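Local structure of enoyl-CoA hydratase/isomerase family protein (Pseudomonas syringae pv. tomato, 3OT6) at residues D32-F37 against V80-T85; A116-G121 against L191-Q196. The protein belongs to the enoyl-CoA hydratase/isomerase family and probably acts on coenzyme A thioesters, its substrate and reaction not being established. All blocks are in the same frame, centred on the assembly; numbering follows the deposited sequence.

How the contacts relate
The two contacts lie on opposite sides of the chain's centre, with their centres 23 Å apart and their nearest atoms about 10 Å apart, so they do not touch. They follow one another along the chain: contact 1 joins helix 31-46 to helix 73-91, and contact 2 then sets strand 118-122 against helix 186-197. The six-stranded mixed sheet relates them, since helix 31-46 lies between strands 16-21 and 50-54 in the chain, helix 73-91 precedes strand 97-100, and strand 118-122 is itself a member. One contact packs helix on helix, the other helix on sheet, both within a single crotonase-like domain.

Contact 1 of 2, residues D32-F37 against V80-T85; sequences DVIIAF and VAQGST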
# COMPACT_ATOMS: atom_id res chain seq x y z
N ASP A 32 -5.76 -2.29 14.50
CA ASP A 32 -4.71 -1.56 15.19
C ASP A 32 -3.65 -1.06 14.22
O ASP A 32 -3.22 0.08 14.30
CB ASP A 32 -4.02 -2.48 16.20
CG ASP A 32 -4.89 -2.79 17.44
OD1 ASP A 32 -6.00 -2.23 17.62
OD2 ASP A 32 -4.43 -3.65 18.25
N VAL A 33 -3.26 -1.91 13.26
CA VAL A 33 -2.30 -1.50 12.23
C VAL A 33 -2.77 -0.26 11.51
O VAL A 33 -1.98 0.65 11.32
CB VAL A 33 -1.93 -2.62 11.28
CG1 VAL A 33 -1.19 -2.09 10.09
CG2 VAL A 33 -1.04 -3.64 12.01
N ILE A 34 -4.05 -0.16 11.19
CA ILE A 34 -4.53 0.98 10.43
C ILE A 34 -4.54 2.27 11.27
O ILE A 34 -4.23 3.35 10.77
CB ILE A 34 -5.93 0.68 9.82
CG1 ILE A 34 -5.78 -0.48 8.82
CG2 ILE A 34 -6.53 1.93 9.18
CD1 ILE A 34 -7.07 -1.07 8.42
N ILE A 35 -4.92 2.12 12.54
CA ILE A 35 -4.88 3.19 13.48
C ILE A 35 -3.41 3.67 13.65
O ILE A 35 -3.11 4.88 13.60
CB ILE A 35 -5.44 2.76 14.81
CG1 ILE A 35 -6.97 2.56 14.69
CG2 ILE A 35 -5.16 3.86 15.82
CD1 ILE A 35 -7.60 1.94 15.89
N ALA A 36 -2.49 2.73 13.81
CA ALA A 36 -1.09 3.08 13.89
C ALA A 36 -0.72 3.86 12.67
O ALA A 36 -0.10 4.90 12.81
CB ALA A 36 -0.20 1.84 14.04
N PHE A 37 -1.11 3.38 11.46
CA PHE A 37 -0.75 4.02 10.17
C PHE A 37 -1.29 5.43 10.08
O PHE A 37 -0.58 6.33 9.69
CB PHE A 37 -1.28 3.21 8.95
CG PHE A 37 -0.24 2.42 8.26
CD1 PHE A 37 -0.33 1.02 8.22
CD2 PHE A 37 0.85 3.06 7.65
CE1 PHE A 37 0.67 0.27 7.60
CE2 PHE A 37 1.84 2.34 7.05
CZ PHE A 37 1.77 0.92 7.02
N VAL A 80 -12.33 -3.62 6.17
CA VAL A 80 -12.01 -3.33 4.79
C VAL A 80 -12.30 -1.88 4.53
O VAL A 80 -11.55 -1.24 3.79
CB VAL A 80 -12.78 -4.24 3.82
CG1 VAL A 80 -12.83 -3.62 2.32
CG2 VAL A 80 -12.25 -5.64 3.95
N ALA A 81 -13.35 -1.34 5.14
CA ALA A 81 -13.63 0.12 4.96
C ALA A 81 -12.46 1.00 5.47
O ALA A 81 -12.08 2.02 4.82
CB ALA A 81 -14.97 0.55 5.60
N GLN A 82 -11.83 0.58 6.57
CA GLN A 82 -10.75 1.38 7.16
C GLN A 82 -9.54 1.25 6.27
O GLN A 82 -8.81 2.20 6.05
CB GLN A 82 -10.36 0.84 8.51
CG GLN A 82 -11.22 1.05 9.72
CD GLN A 82 -10.52 0.24 10.94
OE1 GLN A 82 -10.89 -0.94 11.19
NE2 GLN A 82 -9.46 0.85 11.62
N GLY A 83 -9.30 0.05 5.78
CA GLY A 83 -8.13 -0.19 5.00
C GLY A 83 -8.21 0.51 3.64
O GLY A 83 -7.17 1.01 3.14
N SER A 84 -9.40 0.48 3.02
CA SER A 84 -9.64 1.22 1.78
C SER A 84 -9.55 2.75 1.98
O SER A 84 -9.04 3.47 1.09
CB SER A 84 -11.03 0.91 1.26
OG SER A 84 -11.09 -0.47 0.99
N THR A 85 -10.10 3.25 3.13
CA THR A 85 -10.03 4.66 3.53
C THR A 85 -8.54 5.05 3.67
O THR A 85 -8.13 6.15 3.19
CB THR A 85 -10.78 4.89 4.88
OG1 THR A 85 -12.22 4.69 4.71
CG2 THR A 85 -10.51 6.27 5.44
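Two helices of the crotonase-like fold, 31-46 and 73-91, meet here where I34 on the first packs against Q82 and G83 on the second. The short segments run nearly parallel, with an angle of 27° between their N-to-C directions, and their axes come no closer than 10.0 Å. I34 spans much of the distance between the helices. Its CD1 methyl reaches furthest across, ending 3.6 Å from the backbone N of G83. There the methyl lies against the helix backbone, 3.7 Å from G83 CA. CD1 also touches the side chain of the preceding residue, 3.8 Å from Q82 CB. The second branch, I34 CG2, points away from its own backbone N and rests near the carbonyl of the same glutamine, 3.9 Å from Q82 O. CD1 and CG2 thus both approach Q82 CB from the side of helix 31-46, CD1 nearer the glycine and CG2 nearer the Q82 carbonyl. The glutamine leans back toward helix 31-46. Its CG lies opposite its own carbonyl carbon (chi1 -75°), and the chain is extended beyond it, which carries its end across I34 and toward I35. I35 adds a looser contact at the exposed margin, toward the end of Q82. Within 80-85, A81 O accepts both the backbone N and the OG1 of T85, the hydroxyl lying 2.7 Å from A81 O and above the carbonyl plane. Behind the contact, T85 and S84 touch I224 of helix 202-230, while V33 and A36 face L7 of helix 4-7. Small in area and made by van der Waals contact of an isoleucine with glutamine and glycine, this is near-parallel helix-helix packing between two helices of the crotonase-like domain.

Contact 2 of 2, residues A116-G121 against L191-Q196; sequences ADYRIG and LAVAAQ
Strand 118-122 and helix 186-197 pass each other with backbones well separated, the nearest CA atoms, those of Y118 and V193, being 8.2 Å apart. Side chains alone bridge this gap: Y118 and I120, two residues apart on the strand, both project toward the helix, and V193 projects back to meet them. Both valine methyls meet the tyrosine, and CG2 meets I120 as well. CG1 sits over a face of the Y118 ring in a CH-pi contact, 3.9 Å from the ring centroid and 20° off the ring normal. It is displaced toward the root of the ring, where it comes within 3.7 Å of Y118 CG. The other methyl, CG2, lies farther along the same ring, 3.8 Å from Y118 CE2, and at an equal 3.8 Å touches I120 CD1. With CG1 anti to the backbone N of V193 (chi1 171°), both methyls face the sheet, one given to the tyrosine and the second shared with the isoleucine. On the strand, the extended I120 chain (chi2 179°) carries CD1 out to the valine, while its CG1 lies at the edge of the Y118 ring, in the ring plane. The ring is therefore bordered by isoleucine at its edge and valine over a face. V193 also touches I98 of the adjacent strand 97-100, and Y118 and I120 touch K179 and V181 of strand 179-181 on the other flank, so the helix lies on the sheet. R119, between them on the strand, forms a salt bridge with D178. With dispersion and a CH-pi contact as its chemistry, the interface has no directional polar bonds between the two segments, and its polar ties are left to the sheet's backbone and charged side chains nearby.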
# COMPACT_ATOMS: atom_id res chain seq x y z
N ALA A 116 0.57 4.49 -3.62
CA ALA A 116 1.73 5.27 -3.27
C ALA A 116 2.20 6.02 -4.53
O ALA A 116 1.70 5.79 -5.66
CB ALA A 116 2.85 4.30 -2.78
N ASP A 117 3.25 6.81 -4.35
CA ASP A 117 3.78 7.65 -5.42
C ASP A 117 4.92 7.02 -6.19
O ASP A 117 5.11 7.34 -7.36
CB ASP A 117 4.11 9.00 -4.88
CG ASP A 117 2.85 9.70 -4.41
OD1 ASP A 117 1.98 9.95 -5.32
OD2 ASP A 117 2.71 9.91 -3.16
N TYR A 118 5.66 6.13 -5.52
CA TYR A 118 6.81 5.47 -6.07
C TYR A 118 6.92 4.13 -5.29
O TYR A 118 6.73 4.09 -4.04
CB TYR A 118 8.13 6.32 -5.86
CG TYR A 118 9.21 5.82 -6.79
CD1 TYR A 118 9.36 6.37 -8.06
CD2 TYR A 118 9.98 4.71 -6.47
CE1 TYR A 118 10.29 5.88 -8.98
CE2 TYR A 118 10.95 4.17 -7.40
CZ TYR A 118 11.08 4.77 -8.65
OH TYR A 118 11.95 4.30 -9.60
N ARG A 119 7.27 3.04 -5.99
CA ARG A 119 7.30 1.72 -5.32
C ARG A 119 8.56 1.01 -5.65
O ARG A 119 8.90 0.89 -6.80
CB ARG A 119 6.12 0.84 -5.75
CG ARG A 119 4.75 1.30 -5.24
CD ARG A 119 4.06 2.34 -6.13
NE ARG A 119 4.39 2.12 -7.55
CZ ARG A 119 3.68 1.33 -8.38
NH1 ARG A 119 2.55 0.73 -7.96
NH2 ARG A 119 4.11 1.14 -9.64
N ILE A 120 9.25 0.47 -4.66
CA ILE A 120 10.51 -0.26 -4.89
C ILE A 120 10.44 -1.60 -4.25
O ILE A 120 10.05 -1.72 -3.06
CB ILE A 120 11.75 0.47 -4.28
CG1 ILE A 120 11.78 1.92 -4.77
CG2 ILE A 120 13.06 -0.27 -4.68
CD1 ILE A 120 12.98 2.76 -4.20
N GLY A 121 10.80 -2.63 -4.99
CA GLY A 121 10.77 -3.98 -4.43
C GLY A 121 12.16 -4.59 -4.44
O GLY A 121 13.09 -3.98 -4.94
N LEU A 191 16.09 5.96 -0.19
CA LEU A 191 16.66 7.30 0.06
C LEU A 191 17.11 8.00 -1.24
O LEU A 191 17.00 9.23 -1.38
CB LEU A 191 17.77 7.24 1.11
CG LEU A 191 17.25 6.74 2.47
CD1 LEU A 191 18.40 6.58 3.48
CD2 LEU A 191 16.20 7.69 3.05
N ALA A 192 17.59 7.25 -2.20
CA ALA A 192 17.99 7.90 -3.42
C ALA A 192 16.79 8.51 -4.21
O ALA A 192 16.93 9.57 -4.84
CB ALA A 192 18.78 6.92 -4.29
N VAL A 193 15.63 7.82 -4.20
CA VAL A 193 14.39 8.31 -4.80
C VAL A 193 13.84 9.46 -3.97
O VAL A 193 13.37 10.47 -4.50
CB VAL A 193 13.33 7.19 -4.86
CG1 VAL A 193 11.94 7.78 -5.28
CG2 VAL A 193 13.75 6.12 -5.84
N ALA A 194 13.88 9.31 -2.66
CA ALA A 194 13.52 10.40 -1.78
C ALA A 194 14.36 11.64 -2.10
O ALA A 194 13.80 12.75 -2.16
CB ALA A 194 13.70 10.00 -0.37
N ALA A 195 15.67 11.47 -2.34
CA ALA A 195 16.55 12.59 -2.59
C ALA A 195 16.07 13.31 -3.84
O ALA A 195 16.09 14.54 -3.88
CB ALA A 195 18.05 12.14 -2.70
N GLN A 196 15.64 12.55 -4.86
CA GLN A 196 15.15 13.18 -6.10
C GLN A 196 13.77 13.83 -5.92
O GLN A 196 13.45 14.81 -6.59
CB GLN A 196 15.12 12.21 -7.30
CG GLN A 196 16.51 11.64 -7.71
CD GLN A 196 17.52 12.76 -8.12
OE1 GLN A 196 18.52 13.01 -7.41
NE2 GLN A 196 17.22 13.44 -9.24